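Local coordinates for GTPase activator-like protein (Chaetomium thermophilum, PDB 5HIU), which is the fungal counterpart of TSC2, probably a GTPase activator, represented by the helical N-terminal part of the longer protein, at residues D75-I86 against A110-A121. Sequence-based numbering, arbitrary orientation.
Sequences DNARQASWELLI and AHSKDFCYQLVA
With chi3 at -42°, the side chain of R78 bends so that its guanidinium meets D114 side-on, while a chi1 of -85° swings the W82 indole across toward the other helix, its N-H edge facing the same carboxylate. Two donors grip D114 OD2 from opposite faces of the carboxylate plane: R78 NE at 2.9 Å and W82 NE1 at 2.8 Å from that oxygen. R78 NH2 makes a longer bond to D114 OD1, 3.3 Å, and a shorter one to D75 OD1, 2.7 Å; K113 NZ closes on D75 OD2 at 2.8 Å, completing a four-residue salt-bridge network. H111 lies flat over the guanidinium. One turn on, Y117 is a knob in the hole formed by Q79, W82, E83 and I86. Its ring runs nearly parallel to the indole (4°) but slid aside, so each CB rests over the other's ring. Helices 75-89 and 115-126 run side by side, 9.8 Å between segment axes, consistent with an alpha-solenoid, with helix 96-107 between them in sequence. The example illustrates how one shared carboxylate can couple two helices: the two-nitrogen grip holds the guanidinium, one bond and Y117 hold the indole, and buried D114 would probably be stabilised as the anion.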
ATOM      1  N   ASP A  75      24.961 -19.923  17.794  1.00 62.86           N
ATOM      2  CA  ASP A  75      25.019 -18.598  17.211  1.00 62.92           C
ATOM      3  C   ASP A  75      26.320 -18.265  16.520  1.00 64.69           C
ATOM      4  O   ASP A  75      26.320 -17.970  15.322  1.00 68.12           O
ATOM      5  CB  ASP A  75      24.740 -17.578  18.290  1.00 63.83           C
ATOM      6  CG  ASP A  75      23.293 -17.587  18.710  1.00 67.46           C
ATOM      7  OD1 ASP A  75      22.505 -18.349  18.094  1.00 65.13           O
ATOM      8  OD2 ASP A  75      22.943 -16.837  19.641  1.00 70.12           O
ATOM      9  N   ASN A  76      27.419 -18.335  17.268  1.00 67.47           N
ATOM     10  CA  ASN A  76      28.735 -17.922  16.779  1.00 65.62           C
ATOM     11  C   ASN A  76      29.103 -18.567  15.465  1.00 67.93           C
ATOM     12  O   ASN A  76      29.791 -17.960  14.650  1.00 73.76           O
ATOM     13  CB  ASN A  76      29.816 -18.238  17.800  1.00 67.80           C
ATOM     14  CG  ASN A  76      30.014 -19.727  18.000  1.00 69.87           C
ATOM     15  OD1 ASN A  76      29.080 -20.505  17.855  1.00 73.18           O
ATOM     16  ND2 ASN A  76      31.234 -20.130  18.324  1.00 69.71           N
ATOM     17  N   ALA A  77      28.644 -19.796  15.257  1.00 67.60           N
ATOM     18  CA  ALA A  77      28.972 -20.534  14.040  1.00 67.61           C
ATOM     19  C   ALA A  77      28.003 -20.257  12.904  1.00 62.91           C
ATOM     20  O   ALA A  77      28.389 -20.296  11.741  1.00 62.45           O
ATOM     21  CB  ALA A  77      29.031 -22.036  14.323  1.00 69.94           C
ATOM     22  N   ARG A  78      26.739 -20.021  13.221  1.00 62.16           N
ATOM     23  CA  ARG A  78      25.789 -19.717  12.169  1.00 60.80           C
ATOM     24  C   ARG A  78      26.148 -18.341  11.686  1.00 59.79           C
ATOM     25  O   ARG A  78      26.270 -18.111  10.499  1.00 56.28           O
ATOM     26  CB  ARG A  78      24.339 -19.755  12.668  1.00 62.25           C
ATOM     27  CG  ARG A  78      23.864 -21.124  13.123  1.00 63.43           C
ATOM     28  CD  ARG A  78      22.359 -21.195  13.288  1.00 61.89           C
ATOM     29  NE  ARG A  78      21.804 -20.009  13.937  1.00 60.27           N
ATOM     30  CZ  ARG A  78      21.854 -19.742  15.236  1.00 62.93           C
ATOM     31  NH1 ARG A  78      22.475 -20.559  16.082  1.00 67.66           N
ATOM     32  NH2 ARG A  78      21.303 -18.618  15.693  1.00 63.91           N
ATOM     33  N   GLN A  79      26.343 -17.438  12.635  1.00 60.71           N
ATOM     34  CA  GLN A  79      26.604 -16.052  12.326  1.00 59.95           C
ATOM     35  C   GLN A  79      27.838 -15.876  11.471  1.00 57.90           C
ATOM     36  O   GLN A  79      27.764 -15.263  10.410  1.00 57.66           O
ATOM     37  CB  GLN A  79      26.678 -15.213  13.613  1.00 63.40           C
ATOM     38  CG  GLN A  79      25.274 -14.873  14.104  1.00 65.99           C
ATOM     39  CD  GLN A  79      25.208 -14.253  15.481  1.00 68.75           C
ATOM     40  OE1 GLN A  79      26.013 -13.394  15.839  1.00 73.87           O
ATOM     41  NE2 GLN A  79      24.222 -14.669  16.254  1.00 69.68           N
ATOM     42  N   ALA A  80      28.965 -16.417  11.909  1.00 59.59           N
ATOM     43  CA  ALA A  80      30.217 -16.244  11.162  1.00 61.37           C
ATOM     44  C   ALA A  80      30.126 -16.858   9.755  1.00 59.25           C
ATOM     45  O   ALA A  80      30.813 -16.423   8.836  1.00 57.78           O
ATOM     46  CB  ALA A  80      31.396 -16.833  11.934  1.00 59.67           C
ATOM     47  N   SER A  81      29.280 -17.872   9.609  1.00 57.78           N
ATOM     48  CA  SER A  81      29.031 -18.501   8.316  1.00 56.53           C
ATOM     49  C   SER A  81      28.148 -17.633   7.421  1.00 53.38           C
ATOM     50  O   SER A  81      28.422 -17.478   6.237  1.00 56.08           O
ATOM     51  CB  SER A  81      28.402 -19.885   8.534  1.00 57.41           C
ATOM     52  OG  SER A  81      28.238 -20.598   7.320  1.00 61.72           O
ATOM     53  N   TRP A  82      27.080 -17.078   7.983  1.00 52.33           N
ATOM     54  CA  TRP A  82      26.196 -16.186   7.232  1.00 51.81           C
ATOM     55  C   TRP A  82      26.955 -15.032   6.643  1.00 50.12           C
ATOM     56  O   TRP A  82      26.720 -14.617   5.522  1.00 49.53           O
ATOM     57  CB  TRP A  82      25.130 -15.591   8.128  1.00 50.58           C
ATOM     58  CG  TRP A  82      23.960 -16.410   8.320  1.00 46.28           C
ATOM     59  CD1 TRP A  82      23.520 -16.921   9.490  1.00 49.24           C
ATOM     60  CD2 TRP A  82      23.029 -16.793   7.336  1.00 49.03           C
ATOM     61  NE1 TRP A  82      22.363 -17.616   9.301  1.00 51.40           N
ATOM     62  CE2 TRP A  82      22.038 -17.559   7.976  1.00 52.11           C
ATOM     63  CE3 TRP A  82      22.935 -16.588   5.962  1.00 52.21           C
ATOM     64  CZ2 TRP A  82      20.962 -18.112   7.293  1.00 52.23           C
ATOM     65  CZ3 TRP A  82      21.867 -17.141   5.282  1.00 52.40           C
ATOM     66  CH2 TRP A  82      20.896 -17.895   5.951  1.00 53.27           C
ATOM     67  N   GLU A  83      27.862 -14.499   7.428  1.00 51.96           N
ATOM     68  CA  GLU A  83      28.650 -13.366   6.992  1.00 57.55           C
ATOM     69  C   GLU A  83      29.591 -13.726   5.871  1.00 59.49           C
ATOM     70  O   GLU A  83      29.900 -12.892   5.014  1.00 62.60           O
ATOM     71  CB  GLU A  83      29.405 -12.800   8.166  1.00 59.97           C
ATOM     72  CG  GLU A  83      28.438 -12.298   9.209  1.00 64.14           C
ATOM     73  CD  GLU A  83      29.121 -11.705  10.392  1.00 68.06           C
ATOM     74  OE1 GLU A  83      30.062 -12.350  10.927  1.00 65.05           O
ATOM     75  OE2 GLU A  83      28.669 -10.600  10.770  1.00 74.13           O
ATOM     76  N   LEU A  84      30.035 -14.975   5.872  1.00 57.88           N
ATOM     77  CA  LEU A  84      30.922 -15.454   4.850  1.00 59.83           C
ATOM     78  C   LEU A  84      30.112 -15.704   3.592  1.00 60.99           C
ATOM     79  O   LEU A  84      30.592 -15.437   2.488  1.00 60.87           O
ATOM     80  CB  LEU A  84      31.623 -16.723   5.319  1.00 61.22           C
ATOM     81  CG  LEU A  84      32.306 -17.585   4.258  1.00 65.79           C
ATOM     82  CD1 LEU A  84      33.540 -16.881   3.718  1.00 67.37           C
ATOM     83  CD2 LEU A  84      32.662 -18.933   4.859  1.00 67.88           C
ATOM     84  N   LEU A  85      28.894 -16.229   3.763  1.00 62.03           N
ATOM     85  CA  LEU A  85      28.020 -16.549   2.627  1.00 61.27           C
ATOM     86  C   LEU A  85      27.542 -15.263   1.942  1.00 57.28           C
ATOM     87  O   LEU A  85      27.459 -15.177   0.718  1.00 60.28           O
ATOM     88  CB  LEU A  85      26.831 -17.406   3.076  1.00 58.31           C
ATOM     89  CG  LEU A  85      27.107 -18.835   3.572  1.00 62.70           C
ATOM     90  CD1 LEU A  85      25.800 -19.536   3.925  1.00 58.89           C
ATOM     91  CD2 LEU A  85      27.869 -19.687   2.560  1.00 64.28           C
ATOM     92  N   ILE A  86      27.254 -14.268   2.755  1.00 53.80           N
ATOM     93  CA  ILE A  86      26.832 -12.966   2.283  1.00 56.63           C
ATOM     94  C   ILE A  86      27.892 -12.355   1.385  1.00 62.71           C
ATOM     95  O   ILE A  86      27.577 -11.808   0.320  1.00 66.34           O
ATOM     96  CB  ILE A  86      26.530 -12.054   3.488  1.00 53.14           C
ATOM     97  CG1 ILE A  86      25.131 -12.357   3.987  1.00 47.45           C
ATOM     98  CG2 ILE A  86      26.637 -10.587   3.128  1.00 55.23           C
ATOM     99  CD1 ILE A  86      24.915 -11.974   5.413  1.00 48.05           C
ATOM    100  N   ALA A 110      16.046 -22.029   8.643  1.00 86.06           N
ATOM    101  CA  ALA A 110      17.070 -21.217   9.293  1.00 86.44           C
ATOM    102  C   ALA A 110      16.537 -20.671  10.594  1.00 86.72           C
ATOM    103  O   ALA A 110      15.331 -20.525  10.776  1.00 87.93           O
ATOM    104  CB  ALA A 110      17.515 -20.076   8.394  1.00 84.35           C
ATOM    105  N   HIS A 111      17.450 -20.361  11.499  1.00 86.93           N
ATOM    106  CA  HIS A 111      17.074 -19.950  12.834  1.00 84.13           C
ATOM    107  C   HIS A 111      16.325 -18.628  12.771  1.00 76.94           C
ATOM    108  O   HIS A 111      16.710 -17.726  12.030  1.00 72.81           O
ATOM    109  CB  HIS A 111      18.322 -19.795  13.687  1.00 89.17           C
ATOM    110  CG  HIS A 111      18.086 -20.018  15.142  1.00 92.12           C
ATOM    111  ND1 HIS A 111      18.610 -21.101  15.814  1.00 88.32           N
ATOM    112  CD2 HIS A 111      17.387 -19.303  16.052  1.00 92.76           C
ATOM    113  CE1 HIS A 111      18.246 -21.036  17.081  1.00100.61           C
ATOM    114  NE2 HIS A 111      17.506 -19.955  17.253  1.00 99.97           N
ATOM    115  N   SER A 112      15.264 -18.511  13.555  1.00 73.06           N
ATOM    116  CA  SER A 112      14.471 -17.290  13.612  1.00 66.52           C
ATOM    117  C   SER A 112      15.345 -16.060  13.840  1.00 62.77           C
ATOM    118  O   SER A 112      15.110 -15.003  13.275  1.00 61.84           O
ATOM    119  CB  SER A 112      13.421 -17.419  14.716  1.00 71.34           C
ATOM    120  OG  SER A 112      13.937 -18.140  15.832  1.00 76.54           O
ATOM    121  N   LYS A 113      16.386 -16.224  14.643  1.00 67.89           N
ATOM    122  CA  LYS A 113      17.308 -15.139  14.964  1.00 64.79           C
ATOM    123  C   LYS A 113      18.148 -14.682  13.774  1.00 59.57           C
ATOM    124  O   LYS A 113      18.692 -13.590  13.802  1.00 61.87           O
ATOM    125  CB  LYS A 113      18.252 -15.570  16.081  1.00 68.06           C
ATOM    126  CG  LYS A 113      17.563 -15.942  17.379  1.00 71.69           C
ATOM    127  CD  LYS A 113      18.545 -16.604  18.334  1.00 74.84           C
ATOM    128  CE  LYS A 113      19.684 -15.663  18.709  1.00 75.66           C
ATOM    129  NZ  LYS A 113      20.271 -16.010  20.040  1.00 80.43           N
ATOM    130  N   ASP A 114      18.250 -15.511  12.736  1.00 58.21           N
ATOM    131  CA  ASP A 114      19.083 -15.222  11.571  1.00 54.40           C
ATOM    132  C   ASP A 114      18.348 -14.544  10.410  1.00 53.94           C
ATOM    133  O   ASP A 114      18.922 -14.335   9.351  1.00 60.34           O
ATOM    134  CB  ASP A 114      19.722 -16.513  11.058  1.00 54.97           C
ATOM    135  CG  ASP A 114      20.642 -17.157  12.064  1.00 57.04           C
ATOM    136  OD1 ASP A 114      20.877 -16.585  13.145  1.00 61.46           O
ATOM    137  OD2 ASP A 114      21.135 -18.257  11.764  1.00 58.39           O
ATOM    138  N   PHE A 115      17.093 -14.180  10.575  1.00 54.17           N
ATOM    139  CA  PHE A 115      16.371 -13.627   9.442  1.00 55.72           C
ATOM    140  C   PHE A 115      17.078 -12.406   8.810  1.00 49.40           C
ATOM    141  O   PHE A 115      17.044 -12.223   7.597  1.00 51.76           O
ATOM    142  CB  PHE A 115      14.938 -13.289   9.865  1.00 58.58           C
ATOM    143  CG  PHE A 115      14.051 -12.853   8.732  1.00 62.90           C
ATOM    144  CD1 PHE A 115      13.627 -13.760   7.777  1.00 64.30           C
ATOM    145  CD2 PHE A 115      13.632 -11.535   8.632  1.00 68.96           C
ATOM    146  CE1 PHE A 115      12.798 -13.366   6.747  1.00 67.57           C
ATOM    147  CE2 PHE A 115      12.798 -11.138   7.611  1.00 69.22           C
ATOM    148  CZ  PHE A 115      12.386 -12.053   6.658  1.00 68.44           C
ATOM    149  N   CYS A 116      17.715 -11.574   9.620  1.00 48.60           N
ATOM    150  CA  CYS A 116      18.367 -10.381   9.098  1.00 48.26           C
ATOM    151  C   CYS A 116      19.409 -10.815   8.068  1.00 52.71           C
ATOM    152  O   CYS A 116      19.456 -10.284   6.960  1.00 57.19           O
ATOM    153  CB  CYS A 116      18.964  -9.523  10.219  1.00 47.13           C
ATOM    154  SG  CYS A 116      20.210 -10.347  11.246  1.00 56.19           S
ATOM    155  N   TYR A 117      20.188 -11.839   8.405  1.00 52.97           N
ATOM    156  CA  TYR A 117      21.180 -12.374   7.495  1.00 50.02           C
ATOM    157  C   TYR A 117      20.586 -12.932   6.190  1.00 51.48           C
ATOM    158  O   TYR A 117      21.134 -12.701   5.099  1.00 51.07           O
ATOM    159  CB  TYR A 117      21.975 -13.457   8.215  1.00 55.95           C
ATOM    160  CG  TYR A 117      22.940 -12.927   9.262  1.00 58.43           C
ATOM    161  CD1 TYR A 117      24.038 -12.163   8.889  1.00 55.62           C
ATOM    162  CD2 TYR A 117      22.774 -13.213  10.611  1.00 61.38           C
ATOM    163  CE1 TYR A 117      24.924 -11.680   9.820  1.00 56.37           C
ATOM    164  CE2 TYR A 117      23.679 -12.737  11.561  1.00 63.27           C
ATOM    165  CZ  TYR A 117      24.753 -11.976  11.152  1.00 59.51           C
ATOM    166  OH  TYR A 117      25.666 -11.488  12.060  1.00 65.76           O
ATOM    167  N   GLN A 118      19.474 -13.659   6.293  1.00 48.74           N
ATOM    168  CA  GLN A 118      18.813 -14.200   5.106  1.00 50.83           C
ATOM    169  C   GLN A 118      18.379 -13.096   4.144  1.00 52.14           C
ATOM    170  O   GLN A 118      18.650 -13.167   2.949  1.00 56.65           O
ATOM    171  CB  GLN A 118      17.564 -14.962   5.484  1.00 51.00           C
ATOM    172  CG  GLN A 118      17.772 -16.075   6.455  1.00 54.16           C
ATOM    173  CD  GLN A 118      16.632 -17.027   6.385  1.00 50.70           C
ATOM    174  OE1 GLN A 118      15.681 -16.902   7.135  1.00 50.75           O
ATOM    175  NE2 GLN A 118      16.689 -17.943   5.442  1.00 53.03           N
ATOM    176  N   LEU A 119      17.653 -12.126   4.703  1.00 49.85           N
ATOM    177  CA  LEU A 119      17.249 -10.875   4.066  1.00 51.81           C
ATOM    178  C   LEU A 119      18.396 -10.273   3.307  1.00 50.44           C
ATOM    179  O   LEU A 119      18.298 -10.049   2.107  1.00 57.57           O
ATOM    180  CB  LEU A 119      16.927  -9.865   5.164  1.00 62.55           C
ATOM    181  CG  LEU A 119      15.689  -8.984   5.297  1.00 66.91           C
ATOM    182  CD1 LEU A 119      15.459  -8.093   4.089  1.00 70.96           C
ATOM    183  CD2 LEU A 119      14.441  -9.791   5.561  1.00 75.57           C
ATOM    184  N   VAL A 120      19.495 -10.016   4.013  1.00 44.53           N
ATOM    185  CA  VAL A 120      20.653  -9.371   3.400  1.00 50.77           C
ATOM    186  C   VAL A 120      21.255 -10.292   2.316  1.00 55.93           C
ATOM    187  O   VAL A 120      21.598  -9.845   1.218  1.00 57.71           O
ATOM    188  CB  VAL A 120      21.711  -8.993   4.456  1.00 50.69           C
ATOM    189  CG1 VAL A 120      23.013  -8.584   3.801  1.00 51.71           C
ATOM    190  CG2 VAL A 120      21.206  -7.877   5.365  1.00 47.36           C
ATOM    191  N   ALA A 121      21.355 -11.580   2.615  1.00 51.17           N
ATOM    192  CA  ALA A 121      21.865 -12.509   1.636  1.00 51.38           C
ATOM    193  C   ALA A 121      21.051 -12.404   0.380  1.00 53.05           C
ATOM    194  O   ALA A 121      21.596 -12.219  -0.719  1.00 55.30           O
ATOM    195  CB  ALA A 121      21.815 -13.928   2.159  1.00 55.14           C
TER